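Local structure of NLP/P60 (Enterococcus faecium, 6B8C) at residues A[56-61]-A[107-112]. The protein probably cleaves peptide bonds of bacterial peptidoglycan as a secreted NlpC/P60-type endopeptidase, generating muropeptides that enhance host immunity. Sequence-based numbering, arbitrary orientation.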
loop_
_atom_site.group_PDB
_atom_site.type_symbol
_atom_site.label_atom_id
_atom_site.label_comp_id
_atom_site.label_asym_id
_atom_site.label_seq_id
_atom_site.Cartn_x
_atom_site.Cartn_y
_atom_site.Cartn_z
ATOM N N SER A 56 -5.765 -0.646 -3.554
ATOM C CA SER A 56 -4.760 -0.783 -4.605
ATOM C C SER A 56 -4.551 0.522 -5.369
ATOM O O SER A 56 -3.429 0.814 -5.808
ATOM C CB SER A 56 -5.149 -1.912 -5.561
ATOM O OG SER A 56 -6.488 -1.770 -6.003
ATOM N N GLY A 57 -5.618 1.305 -5.556
ATOM C CA GLY A 57 -5.480 2.577 -6.249
ATOM C C GLY A 57 -4.565 3.536 -5.516
ATOM O O GLY A 57 -3.777 4.252 -6.134
ATOM N N PHE A 58 -4.630 3.529 -4.185
ATOM C CA PHE A 58 -3.785 4.404 -3.381
ATOM C C PHE A 58 -2.304 4.069 -3.558
ATOM O O PHE A 58 -1.482 4.953 -3.842
ATOM C CB PHE A 58 -4.214 4.294 -1.917
ATOM C CG PHE A 58 -3.289 4.970 -0.964
ATOM C CD1 PHE A 58 -3.059 6.328 -1.053
ATOM C CD2 PHE A 58 -2.655 4.248 0.034
ATOM C CE1 PHE A 58 -2.205 6.956 -0.169
ATOM C CE2 PHE A 58 -1.797 4.869 0.919
ATOM C CZ PHE A 58 -1.572 6.224 0.819
ATOM N N THR A 59 -1.946 2.791 -3.399
ATOM C CA THR A 59 -0.549 2.387 -3.545
ATOM C C THR A 59 -0.051 2.616 -4.968
ATOM O O THR A 59 1.086 3.075 -5.174
ATOM C CB THR A 59 -0.381 0.919 -3.148
ATOM O OG1 THR A 59 -1.140 0.090 -4.036
ATOM C CG2 THR A 59 -0.868 0.692 -1.724
ATOM N N ARG A 60 -0.885 2.300 -5.967
ATOM C CA ARG A 60 -0.502 2.559 -7.348
ATOM C C ARG A 60 -0.252 4.041 -7.581
ATOM O O ARG A 60 0.714 4.415 -8.254
ATOM C CB ARG A 60 -1.580 2.047 -8.302
ATOM C CG ARG A 60 -1.258 2.307 -9.763
ATOM C CD ARG A 60 -2.220 1.597 -10.698
ATOM N NE ARG A 60 -3.351 2.435 -11.080
ATOM C CZ ARG A 60 -3.327 3.305 -12.084
ATOM N NH1 ARG A 60 -4.403 4.029 -12.363
ATOM N NH2 ARG A 60 -2.224 3.457 -12.809
ATOM N N TYR A 61 -1.108 4.902 -7.026
ATOM C CA TYR A 61 -0.952 6.337 -7.223
ATOM C C TYR A 61 0.325 6.847 -6.572
ATOM O O TYR A 61 1.042 7.669 -7.156
ATOM C CB TYR A 61 -2.172 7.070 -6.667
ATOM C CG TYR A 61 -2.254 8.517 -7.094
ATOM C CD1 TYR A 61 -1.818 9.536 -6.255
ATOM C CD2 TYR A 61 -2.753 8.861 -8.345
ATOM C CE1 TYR A 61 -1.887 10.860 -6.649
ATOM C CE2 TYR A 61 -2.823 10.180 -8.748
ATOM C CZ TYR A 61 -2.389 11.176 -7.898
ATOM O OH TYR A 61 -2.461 12.492 -8.297
ATOM N N VAL A 107 -3.727 -4.428 0.351
ATOM C CA VAL A 107 -2.349 -3.974 0.236
ATOM C C VAL A 107 -2.206 -2.661 0.995
ATOM O O VAL A 107 -3.161 -1.894 1.137
ATOM C CB VAL A 107 -1.930 -3.810 -1.244
ATOM C CG1 VAL A 107 -2.649 -2.628 -1.874
ATOM C CG2 VAL A 107 -0.423 -3.657 -1.370
ATOM N N ALA A 108 -1.002 -2.421 1.503
ATOM C CA ALA A 108 -0.681 -1.166 2.172
ATOM C C ALA A 108 0.787 -0.846 1.926
ATOM O O ALA A 108 1.546 -1.676 1.426
ATOM C CB ALA A 108 -0.984 -1.228 3.674
ATOM N N ILE A 109 1.183 0.377 2.275
ATOM C CA ILE A 109 2.573 0.810 2.171
ATOM C C ILE A 109 3.214 0.728 3.548
ATOM O O ILE A 109 2.715 1.320 4.513
ATOM C CB ILE A 109 2.682 2.233 1.595
ATOM C CG1 ILE A 109 2.305 2.240 0.110
ATOM C CG2 ILE A 109 4.095 2.772 1.778
ATOM C CD1 ILE A 109 2.137 3.622 -0.469
ATOM N N ALA A 110 4.320 -0.003 3.638
ATOM C CA ALA A 110 5.006 -0.170 4.910
ATOM C C ALA A 110 5.634 1.141 5.362
ATOM O O ALA A 110 6.233 1.873 4.567
ATOM C CB ALA A 110 6.079 -1.252 4.799
ATOM N N LEU A 111 5.489 1.436 6.651
ATOM C CA LEU A 111 6.152 2.571 7.272
ATOM C C LEU A 111 7.357 2.169 8.111
ATOM O O LEU A 111 8.059 3.050 8.617
ATOM C CB LEU A 111 5.167 3.344 8.155
ATOM C CG LEU A 111 3.952 3.952 7.460
ATOM C CD1 LEU A 111 3.104 4.681 8.477
ATOM C CD2 LEU A 111 4.379 4.889 6.344
ATOM N N GLY A 112 7.606 0.872 8.274
ATOM C CA GLY A 112 8.634 0.415 9.184
ATOM C C GLY A 112 8.122 0.373 10.609
ATOM O O GLY A 112 7.268 1.178 10.992
#
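With chi1 at 63° in Thr59 and 70° in Val107, each residue tucks one branch, OG1 in the threonine and CG1 in the valine, between its own backbone N and carbonyl carbon, and the two side chains meet tip to tip across the gap between helix 55-67 and strand 106-112. Thr59 CG2 lies 3.8 Å from Val107 CG1, and the same valine methyl also rests against the helix backbone, 3.9 Å from Ser56 CA. Further along the strand, Ile109 and Thr59 run alongside each other, pointing opposite ways, with Ile109 CG1 4.0 Å from Thr59 CG2. Thr59 CG2 thus touches both Val107 and Ile109, alternate residues whose side chains leave the strand toward the helix. A looser contact, 4.4 Å between Phe58 CE2 and Ile109 CD1, extends the seam toward Ala35 and Ile31 of helix 28-36. The axes of 56-61 and 107-112 come within 7.9 Å, their N-to-C directions 38° apart. The case illustrates how a papain-like fold, expected for NlpC/P60 enzymes, lays a helix against its central antiparallel sheet. Gln78, outside this pair of segments, is hydrogen-bonded with Thr59 OG1 through OE1 and with Ser56 O through NE2, while Ser56 O also accepts the helical hydrogen bond from Arg60 N. Cohesion between these two segments thus comes from apolar packing, with the buried threonine hydroxyl finding its polar partner in Gln78.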